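Local coordinates for peptide ABC transporter, peptide-binding protein (Thermus thermophilus, PDB 2D5W), which holds a pentapeptide in this structure and probably delivers such oligopeptides to an ABC transporter for import across the membrane, at residues L24-I32 against P442-E450; E474-N485 against F511-L520. One frame throughout, in Å; residues are numbered along the deposited sequence.

Contact 1. Residues L24-I32 against P442-E450; sequences LRVISNQAI and PSAVVFADE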
loop_
_atom_site.group_PDB
_atom_site.type_symbol
_atom_site.label_atom_id
_atom_site.label_comp_id
_atom_site.label_asym_id
_atom_site.label_seq_id
_atom_site.Cartn_x
_atom_site.Cartn_y
_atom_site.Cartn_z
ATOM N N LEU A 24 -5.323 3.632 11.510
ATOM C CA LEU A 24 -4.129 4.379 11.124
ATOM C C LEU A 24 -3.213 3.429 10.347
ATOM O O LEU A 24 -2.128 3.810 9.911
ATOM C CB LEU A 24 -3.401 4.945 12.345
ATOM C CG LEU A 24 -4.125 6.084 13.074
ATOM C CD1 LEU A 24 -3.266 6.567 14.233
ATOM C CD2 LEU A 24 -4.421 7.229 12.112
ATOM N N ARG A 25 -3.664 2.188 10.179
ATOM C CA ARG A 25 -2.935 1.169 9.425
ATOM C C ARG A 25 -1.548 0.872 9.974
ATOM O O ARG A 25 -0.634 0.525 9.217
ATOM C CB ARG A 25 -2.838 1.594 7.955
ATOM C CG ARG A 25 -4.200 1.896 7.345
ATOM C CD ARG A 25 -4.098 2.486 5.949
ATOM N NE ARG A 25 -5.423 2.745 5.391
ATOM C CZ ARG A 25 -5.642 3.267 4.188
ATOM N NH1 ARG A 25 -4.623 3.594 3.405
ATOM N NH2 ARG A 25 -6.885 3.458 3.765
ATOM N N VAL A 26 -1.396 0.975 11.292
ATOM C CA VAL A 26 -0.101 0.728 11.909
ATOM C C VAL A 26 0.211 -0.757 12.078
ATOM O O VAL A 26 1.380 -1.136 12.110
ATOM C CB VAL A 26 0.023 1.439 13.279
ATOM C CG1 VAL A 26 -0.289 2.922 13.119
ATOM C CG2 VAL A 26 -0.900 0.798 14.295
ATOM N N ILE A 27 -0.821 -1.595 12.184
ATOM C CA ILE A 27 -0.608 -3.036 12.317
ATOM C C ILE A 27 -0.500 -3.645 10.922
ATOM O O ILE A 27 0.378 -4.468 10.659
ATOM C CB ILE A 27 -1.752 -3.716 13.093
ATOM C CG1 ILE A 27 -1.808 -3.150 14.515
ATOM C CG2 ILE A 27 -1.538 -5.227 13.123
ATOM C CD1 ILE A 27 -2.856 -3.779 15.402
ATOM N N SER A 28 -1.402 -3.245 10.032
ATOM C CA SER A 28 -1.375 -3.718 8.656
ATOM C C SER A 28 -1.738 -2.615 7.685
ATOM O O SER A 28 -2.736 -1.908 7.866
ATOM C CB SER A 28 -2.342 -4.876 8.427
ATOM O OG SER A 28 -2.413 -5.150 7.035
ATOM N N ASN A 29 -0.923 -2.476 6.651
ATOM C CA ASN A 29 -1.171 -1.498 5.613
ATOM C C ASN A 29 -1.307 -2.253 4.285
ATOM O O ASN A 29 -1.045 -1.714 3.215
ATOM C CB ASN A 29 -0.032 -0.480 5.554
ATOM C CG ASN A 29 -0.335 0.664 4.621
ATOM O OD1 ASN A 29 -1.471 1.128 4.546
ATOM N ND2 ASN A 29 0.683 1.136 3.912
ATOM N N GLN A 30 -1.724 -3.513 4.374
ATOM C CA GLN A 30 -1.921 -4.353 3.196
ATOM C C GLN A 30 -2.874 -3.709 2.204
ATOM O O GLN A 30 -3.909 -3.157 2.587
ATOM C CB GLN A 30 -2.535 -5.692 3.592
ATOM C CG GLN A 30 -1.622 -6.665 4.293
ATOM C CD GLN A 30 -2.425 -7.744 4.982
ATOM O OE1 GLN A 30 -3.050 -7.500 6.014
ATOM N NE2 GLN A 30 -2.440 -8.936 4.402
ATOM N N ALA A 31 -2.539 -3.804 0.925
ATOM C CA ALA A 31 -3.400 -3.271 -0.114
ATOM C C ALA A 31 -4.775 -3.943 -0.055
ATOM O O ALA A 31 -5.796 -3.282 -0.238
ATOM C CB ALA A 31 -2.768 -3.494 -1.486
ATOM N N ILE A 32 -4.817 -5.247 0.214
ATOM C CA ILE A 32 -6.106 -5.932 0.253
ATOM C C ILE A 32 -6.985 -5.390 1.378
ATOM O O ILE A 32 -8.204 -5.270 1.220
ATOM C CB ILE A 32 -5.942 -7.490 0.370
ATOM C CG1 ILE A 32 -7.319 -8.167 0.334
ATOM C CG2 ILE A 32 -5.201 -7.863 1.646
ATOM C CD1 ILE A 32 -8.119 -7.906 -0.927
ATOM N N PRO A 442 2.518 -16.179 4.334
ATOM C CA PRO A 442 1.365 -15.453 3.791
ATOM C C PRO A 442 1.468 -13.939 3.939
ATOM O O PRO A 442 2.181 -13.429 4.809
ATOM C CB PRO A 442 0.189 -16.000 4.603
ATOM C CG PRO A 442 0.651 -17.353 5.042
ATOM C CD PRO A 442 2.097 -17.114 5.392
ATOM N N SER A 443 0.737 -13.236 3.080
ATOM C CA SER A 443 0.661 -11.782 3.101
ATOM C C SER A 443 0.283 -11.301 4.507
ATOM O O SER A 443 0.858 -10.341 5.019
ATOM C CB SER A 443 -0.392 -11.331 2.079
ATOM O OG SER A 443 -0.783 -9.983 2.269
ATOM N N ALA A 444 -0.675 -11.986 5.128
ATOM C CA ALA A 444 -1.140 -11.622 6.466
ATOM C C ALA A 444 -0.041 -11.716 7.520
ATOM O O ALA A 444 -0.168 -11.149 8.609
ATOM C CB ALA A 444 -2.322 -12.499 6.861
ATOM N N VAL A 445 1.027 -12.438 7.201
ATOM C CA VAL A 445 2.158 -12.587 8.111
ATOM C C VAL A 445 3.296 -11.625 7.768
ATOM O O VAL A 445 3.721 -10.835 8.609
ATOM C CB VAL A 445 2.715 -14.035 8.086
ATOM C CG1 VAL A 445 4.001 -14.115 8.904
ATOM C CG2 VAL A 445 1.685 -14.999 8.655
ATOM N N VAL A 446 3.771 -11.664 6.526
ATOM C CA VAL A 446 4.900 -10.819 6.145
ATOM C C VAL A 446 4.626 -9.325 6.088
ATOM O O VAL A 446 5.549 -8.520 6.222
ATOM C CB VAL A 446 5.529 -11.271 4.795
ATOM C CG1 VAL A 446 5.975 -12.722 4.895
ATOM C CG2 VAL A 446 4.543 -11.083 3.648
ATOM N N PHE A 447 3.366 -8.941 5.908
ATOM C CA PHE A 447 3.030 -7.526 5.835
ATOM C C PHE A 447 2.508 -6.959 7.154
ATOM O O PHE A 447 2.088 -5.805 7.214
ATOM C CB PHE A 447 2.033 -7.280 4.697
ATOM C CG PHE A 447 2.585 -7.599 3.327
ATOM C CD1 PHE A 447 1.760 -8.153 2.356
ATOM C CD2 PHE A 447 3.923 -7.353 3.007
ATOM C CE1 PHE A 447 2.249 -8.462 1.089
ATOM C CE2 PHE A 447 4.422 -7.660 1.734
ATOM C CZ PHE A 447 3.580 -8.215 0.779
ATOM N N ALA A 448 2.522 -7.774 8.206
ATOM C CA ALA A 448 2.110 -7.308 9.528
ATOM C C ALA A 448 3.298 -6.504 10.060
ATOM O O ALA A 448 4.460 -6.838 9.781
ATOM C CB ALA A 448 1.814 -8.487 10.444
ATOM N N ASP A 449 3.012 -5.452 10.823
ATOM C CA ASP A 449 4.057 -4.589 11.358
ATOM C C ASP A 449 5.229 -5.310 12.009
ATOM O O ASP A 449 6.388 -4.965 11.760
ATOM C CB ASP A 449 3.468 -3.564 12.352
ATOM C CG ASP A 449 2.798 -4.204 13.574
ATOM O OD1 ASP A 449 2.539 -3.448 14.541
ATOM O OD2 ASP A 449 2.516 -5.421 13.589
ATOM N N GLU A 450 4.935 -6.319 12.823
ATOM C CA GLU A 450 5.974 -7.044 13.534
ATOM C C GLU A 450 6.954 -7.784 12.643
ATOM O O GLU A 450 7.954 -8.314 13.125
ATOM C CB GLU A 450 5.350 -7.987 14.564
ATOM C CG GLU A 450 4.525 -7.239 15.602
ATOM C CD GLU A 450 4.382 -7.992 16.908
ATOM O OE1 GLU A 450 3.954 -9.164 16.880
ATOM O OE2 GLU A 450 4.695 -7.403 17.966
HETATM O O HOH W 1 2.650 -3.271 8.566
HETATM O O HOH W 2 1.367 -3.668 5.603
#
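Gln30 reaches Ser443 with the nitrogen of its amide: NE2 donates to OG at 2.9 Å, with the hydroxyl oxygen close to the amide plane. Nearer its backbone, the Gln30 chain crosses Phe447, CG lying 3.7 Å from Phe447 CB, while the amide plane is turned 53° from the phenyl ring. The other end of the amide is taken by Ser28, whose OG donates in plane to a lone pair of Gln30 OE1 at 2.6 Å. Ser28 OG also accepts from Gln30 N, an ST turn at the start of helix 31-40. From earlier in the chain, Gln14 OE1 pairs with Ser443 OG, Glu15 O takes a bond from Gln30 NE2, and Arg17 N gives one to Gln30 OE1. In family 5 binding proteins the ligand lies in a cleft between two lobes, and here Ala31 and Phe447 both touch the bound peptide, so the contact forms part of its wall. Asp449 lies alongside Ile27: its backbone N donates to Ile27 O at 2.8 Å, and its CB sits 3.2 Å from Val26 O. With Asp449 CG between its backbone N and carbonyl carbon (chi1 61°), the carboxylate runs beside Ile27, OD2 4.1 Å from Ile27 CG2, and OD1 forms a salt bridge with Arg190 of helix 182-194. Water 2 links Asn29 N to Phe447 O.

Contact 2. Residues E474-N485 against F511-L520; sequences EDGSLFQYKNLN and FDRLTSQAVL
Asp512 takes two successive backbone N-H groups of the loop. Its OD1 is met on the syn side by Tyr481 N at 3.0 Å, while Lys482 N comes down on OD2 from above the carboxylate plane, also at 3.0 Å. The Tyr481 ring is nearly coplanar with the carboxylate, and OD2 faces its edge. One turn on, Ser516 OG accepts from Leu484 N at 2.9 Å and donates to Asp512 O at 2.7 Å, which fixes the rotation of the hydroxyl. Thr515 OG1, set between its backbone N and carbonyl carbon (chi1 53°), can reach back to donate to Phe511 O while accepting from Gln480 NE2. Asn485 closes the row: ND2 donates to Ser516 O at 2.8 Å, nearly straight at 171°, and also bonds Tyr145 OH.

Further out, an Asx turn from Asn483 OD1 to Asn485 N shapes the loop, and Gly476 passes where a CB would clash with Thr515 CG2. Trp506 meets the Phe511 ring edge-to-face. With an alanine in place of Asp512, the N-H groups of Tyr481 and Lys482 would probably lose their shared acceptor, leaving that part of the loop less firmly held. Polar groups of the helix thus hold a loop lacking regular structure, and those two N-H groups probably help to stabilise the negative charge of Asp512.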
loop_
_atom_site.group_PDB
_atom_site.type_symbol
_atom_site.label_atom_id
_atom_site.label_comp_id
_atom_site.label_asym_id
_atom_site.label_seq_id
_atom_site.Cartn_x
_atom_site.Cartn_y
_atom_site.Cartn_z
ATOM N N GLU A 474 3.147 11.299 -3.961
ATOM C CA GLU A 474 4.538 10.858 -3.988
ATOM C C GLU A 474 5.475 11.862 -3.324
ATOM O O GLU A 474 5.523 13.033 -3.707
ATOM C CB GLU A 474 4.973 10.615 -5.435
ATOM C CG GLU A 474 6.409 10.112 -5.595
ATOM C CD GLU A 474 6.663 8.793 -4.875
ATOM O OE1 GLU A 474 5.908 7.826 -5.116
ATOM O OE2 GLU A 474 7.621 8.723 -4.073
ATOM N N ASP A 475 6.218 11.395 -2.326
ATOM C CA ASP A 475 7.156 12.245 -1.600
ATOM C C ASP A 475 8.518 11.580 -1.416
ATOM O O ASP A 475 9.401 12.139 -0.763
ATOM C CB ASP A 475 6.589 12.605 -0.224
ATOM C CG ASP A 475 5.971 11.415 0.480
ATOM O OD1 ASP A 475 6.474 10.288 0.302
ATOM O OD2 ASP A 475 4.983 11.605 1.217
ATOM N N GLY A 476 8.687 10.391 -1.988
ATOM C CA GLY A 476 9.943 9.674 -1.849
ATOM C C GLY A 476 10.181 9.199 -0.424
ATOM O O GLY A 476 11.276 8.738 -0.096
ATOM N N SER A 477 9.156 9.285 0.424
ATOM C CA SER A 477 9.292 8.878 1.822
ATOM C C SER A 477 9.683 7.416 2.028
ATOM O O SER A 477 10.187 7.060 3.088
ATOM C CB SER A 477 8.013 9.196 2.606
ATOM O OG SER A 477 6.907 8.464 2.123
ATOM N N LEU A 478 9.452 6.567 1.031
ATOM C CA LEU A 478 9.845 5.163 1.144
ATOM C C LEU A 478 11.359 5.060 1.301
ATOM O O LEU A 478 11.875 4.066 1.814
ATOM C CB LEU A 478 9.440 4.377 -0.109
ATOM C CG LEU A 478 7.971 3.983 -0.275
ATOM C CD1 LEU A 478 7.790 3.268 -1.606
ATOM C CD2 LEU A 478 7.548 3.077 0.874
ATOM N N PHE A 479 12.068 6.095 0.858
ATOM C CA PHE A 479 13.520 6.084 0.916
ATOM C C PHE A 479 14.174 7.249 1.631
ATOM O O PHE A 479 15.386 7.427 1.549
ATOM C CB PHE A 479 14.073 5.928 -0.501
ATOM C CG PHE A 479 13.658 4.642 -1.141
ATOM C CD1 PHE A 479 12.628 4.602 -2.074
ATOM C CD2 PHE A 479 14.233 3.445 -0.730
ATOM C CE1 PHE A 479 12.175 3.386 -2.579
ATOM C CE2 PHE A 479 13.787 2.229 -1.227
ATOM C CZ PHE A 479 12.756 2.200 -2.152
ATOM N N GLN A 480 13.385 8.039 2.346
ATOM C CA GLN A 480 13.946 9.153 3.096
ATOM C C GLN A 480 14.372 8.664 4.465
ATOM O O GLN A 480 13.732 7.788 5.050
ATOM C CB GLN A 480 12.911 10.248 3.334
ATOM C CG GLN A 480 12.466 11.020 2.128
ATOM C CD GLN A 480 11.417 12.043 2.496
ATOM O OE1 GLN A 480 10.460 11.729 3.202
ATOM N NE2 GLN A 480 11.585 13.271 2.021
ATOM N N TYR A 481 15.461 9.218 4.980
ATOM C CA TYR A 481 15.875 8.876 6.326
ATOM C C TYR A 481 15.082 9.850 7.194
ATOM O O TYR A 481 14.476 9.468 8.195
ATOM C CB TYR A 481 17.372 9.104 6.524
ATOM C CG TYR A 481 17.761 9.161 7.984
ATOM C CD1 TYR A 481 17.700 8.026 8.793
ATOM C CD2 TYR A 481 18.144 10.368 8.569
ATOM C CE1 TYR A 481 18.011 8.095 10.154
ATOM C CE2 TYR A 481 18.454 10.447 9.922
ATOM C CZ TYR A 481 18.385 9.310 10.708
ATOM O OH TYR A 481 18.695 9.387 12.047
ATOM N N LYS A 482 15.068 11.111 6.778
ATOM C CA LYS A 482 14.350 12.148 7.502
ATOM C C LYS A 482 13.785 13.195 6.552
ATOM O O LYS A 482 14.423 13.559 5.563
ATOM C CB LYS A 482 15.293 12.834 8.495
ATOM C CG LYS A 482 14.666 13.981 9.278
ATOM C CD LYS A 482 15.711 14.739 10.087
ATOM C CE LYS A 482 16.428 13.831 11.075
ATOM N NZ LYS A 482 17.477 14.565 11.835
ATOM N N ASN A 483 12.573 13.661 6.833
ATOM C CA ASN A 483 11.989 14.716 6.022
ATOM C C ASN A 483 12.509 15.980 6.700
ATOM O O ASN A 483 12.274 16.196 7.892
ATOM C CB ASN A 483 10.463 14.679 6.062
ATOM C CG ASN A 483 9.844 15.785 5.233
ATOM O OD1 ASN A 483 10.015 16.965 5.536
ATOM N ND2 ASN A 483 9.134 15.413 4.176
ATOM N N LEU A 484 13.225 16.802 5.943
ATOM C CA LEU A 484 13.825 18.014 6.490
ATOM C C LEU A 484 12.864 19.140 6.849
ATOM O O LEU A 484 13.235 20.067 7.569
ATOM C CB LEU A 484 14.895 18.537 5.530
ATOM C CG LEU A 484 15.985 17.524 5.168
ATOM C CD1 LEU A 484 17.041 18.204 4.313
ATOM C CD2 LEU A 484 16.612 16.956 6.432
ATOM N N ASN A 485 11.633 19.069 6.361
ATOM C CA ASN A 485 10.664 20.113 6.662
ATOM C C ASN A 485 10.048 19.939 8.038
ATOM O O ASN A 485 9.675 20.915 8.686
ATOM C CB ASN A 485 9.551 20.122 5.618
ATOM C CG ASN A 485 10.083 20.183 4.214
ATOM O OD1 ASN A 485 11.018 20.929 3.928
ATOM N ND2 ASN A 485 9.489 19.404 3.321
ATOM N N PHE A 511 19.517 12.914 -0.967
ATOM C CA PHE A 511 18.211 12.423 -1.394
ATOM C C PHE A 511 17.137 13.071 -0.511
ATOM O O PHE A 511 16.104 13.525 -1.004
ATOM C CB PHE A 511 18.148 10.902 -1.247
ATOM C CG PHE A 511 16.838 10.300 -1.679
ATOM C CD1 PHE A 511 16.639 9.883 -2.993
ATOM C CD2 PHE A 511 15.801 10.151 -0.766
ATOM C CE1 PHE A 511 15.424 9.324 -3.392
ATOM C CE2 PHE A 511 14.584 9.595 -1.150
ATOM C CZ PHE A 511 14.396 9.181 -2.466
ATOM N N ASP A 512 17.388 13.113 0.797
ATOM C CA ASP A 512 16.429 13.713 1.723
ATOM C C ASP A 512 16.219 15.192 1.427
ATOM O O ASP A 512 15.097 15.691 1.485
ATOM C CB ASP A 512 16.891 13.548 3.176
ATOM C CG ASP A 512 16.774 12.118 3.672
ATOM O OD1 ASP A 512 16.279 11.258 2.914
ATOM O OD2 ASP A 512 17.171 11.849 4.824
ATOM N N ARG A 513 17.298 15.895 1.104
ATOM C CA ARG A 513 17.199 17.317 0.808
ATOM C C ARG A 513 16.371 17.570 -0.448
ATOM O O ARG A 513 15.486 18.426 -0.462
ATOM C CB ARG A 513 18.595 17.914 0.627
ATOM C CG ARG A 513 18.617 19.431 0.595
ATOM C CD ARG A 513 20.029 19.971 0.414
ATOM N NE ARG A 513 20.960 19.440 1.408
ATOM C CZ ARG A 513 21.610 18.286 1.287
ATOM N NH1 ARG A 513 22.433 17.881 2.244
ATOM N NH2 ARG A 513 21.449 17.541 0.201
ATOM N N LEU A 514 16.661 16.819 -1.503
ATOM C CA LEU A 514 15.956 16.969 -2.768
ATOM C C LEU A 514 14.467 16.670 -2.655
ATOM O O LEU A 514 13.639 17.451 -3.122
ATOM C CB LEU A 514 16.587 16.065 -3.829
ATOM C CG LEU A 514 17.989 16.469 -4.296
ATOM C CD1 LEU A 514 18.633 15.299 -5.027
ATOM C CD2 LEU A 514 17.913 17.695 -5.196
ATOM N N THR A 515 14.129 15.541 -2.037
ATOM C CA THR A 515 12.729 15.155 -1.892
ATOM C C THR A 515 11.964 16.052 -0.922
ATOM O O THR A 515 10.785 16.332 -1.138
ATOM C CB THR A 515 12.593 13.669 -1.457
ATOM O OG1 THR A 515 13.375 13.430 -0.281
ATOM C CG2 THR A 515 13.067 12.742 -2.573
ATOM N N SER A 516 12.625 16.507 0.139
ATOM C CA SER A 516 11.969 17.390 1.097
ATOM C C SER A 516 11.633 18.720 0.435
ATOM O O SER A 516 10.614 19.333 0.740
ATOM C CB SER A 516 12.862 17.632 2.316
ATOM O OG SER A 516 13.036 16.437 3.055
ATOM N N GLN A 517 12.488 19.173 -0.477
ATOM C CA GLN A 517 12.224 20.427 -1.168
ATOM C C GLN A 517 11.176 20.214 -2.256
ATOM O O GLN A 517 10.281 21.037 -2.445
ATOM C CB GLN A 517 13.497 20.976 -1.812
ATOM C CG GLN A 517 13.295 22.360 -2.406
ATOM C CD GLN A 517 14.507 22.868 -3.159
ATOM O OE1 GLN A 517 15.646 22.702 -2.718
ATOM N NE2 GLN A 517 14.268 23.508 -4.295
ATOM N N ALA A 518 11.289 19.097 -2.965
ATOM C CA ALA A 518 10.375 18.787 -4.052
ATOM C C ALA A 518 8.904 18.780 -3.662
ATOM O O ALA A 518 8.066 19.252 -4.421
ATOM C CB ALA A 518 10.745 17.449 -4.678
ATOM N N VAL A 519 8.583 18.245 -2.486
ATOM C CA VAL A 519 7.187 18.193 -2.070
ATOM C C VAL A 519 6.617 19.574 -1.774
ATOM O O VAL A 519 5.398 19.743 -1.720
ATOM C CB VAL A 519 6.979 17.271 -0.839
ATOM C CG1 VAL A 519 7.334 15.834 -1.204
ATOM C CG2 VAL A 519 7.808 17.749 0.335
ATOM N N LEU A 520 7.498 20.554 -1.588
ATOM C CA LEU A 520 7.092 21.933 -1.324
ATOM C C LEU A 520 6.999 22.718 -2.628
ATOM O O LEU A 520 6.583 23.880 -2.632
ATOM C CB LEU A 520 8.109 22.627 -0.420
ATOM C CG LEU A 520 8.308 22.105 1.002
ATOM C CD1 LEU A 520 9.543 22.756 1.604
ATOM C CD2 LEU A 520 7.076 22.400 1.844
HETATM O O HOH W 3 9.365 14.600 0.906
HETATM O O HOH W 4 17.691 8.920 2.472
#

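Along the chain both segments of contact 1 precede those of contact 2, and strand 463-469 runs between them. Segment 442-450 follows strand 435-438, which belongs to the same mixed sheet as strand 463-469, whereas 24-32 comes from the N-terminal part, after strand 7-12 of a different sheet. Contact 1 therefore probably joins the two lobes, spanning 410 residues of sequence, while contact 2 is local, its segments only 26 residues apart. Their centres lie 24 Å apart and the nearest atoms about 8 Å, so they do not touch. Both reach the bound peptide: contact 1 deep in the molecule, its centre about 9 Å from the centre of the chain, contact 2 only through Leu478, which packs on a polar side chain.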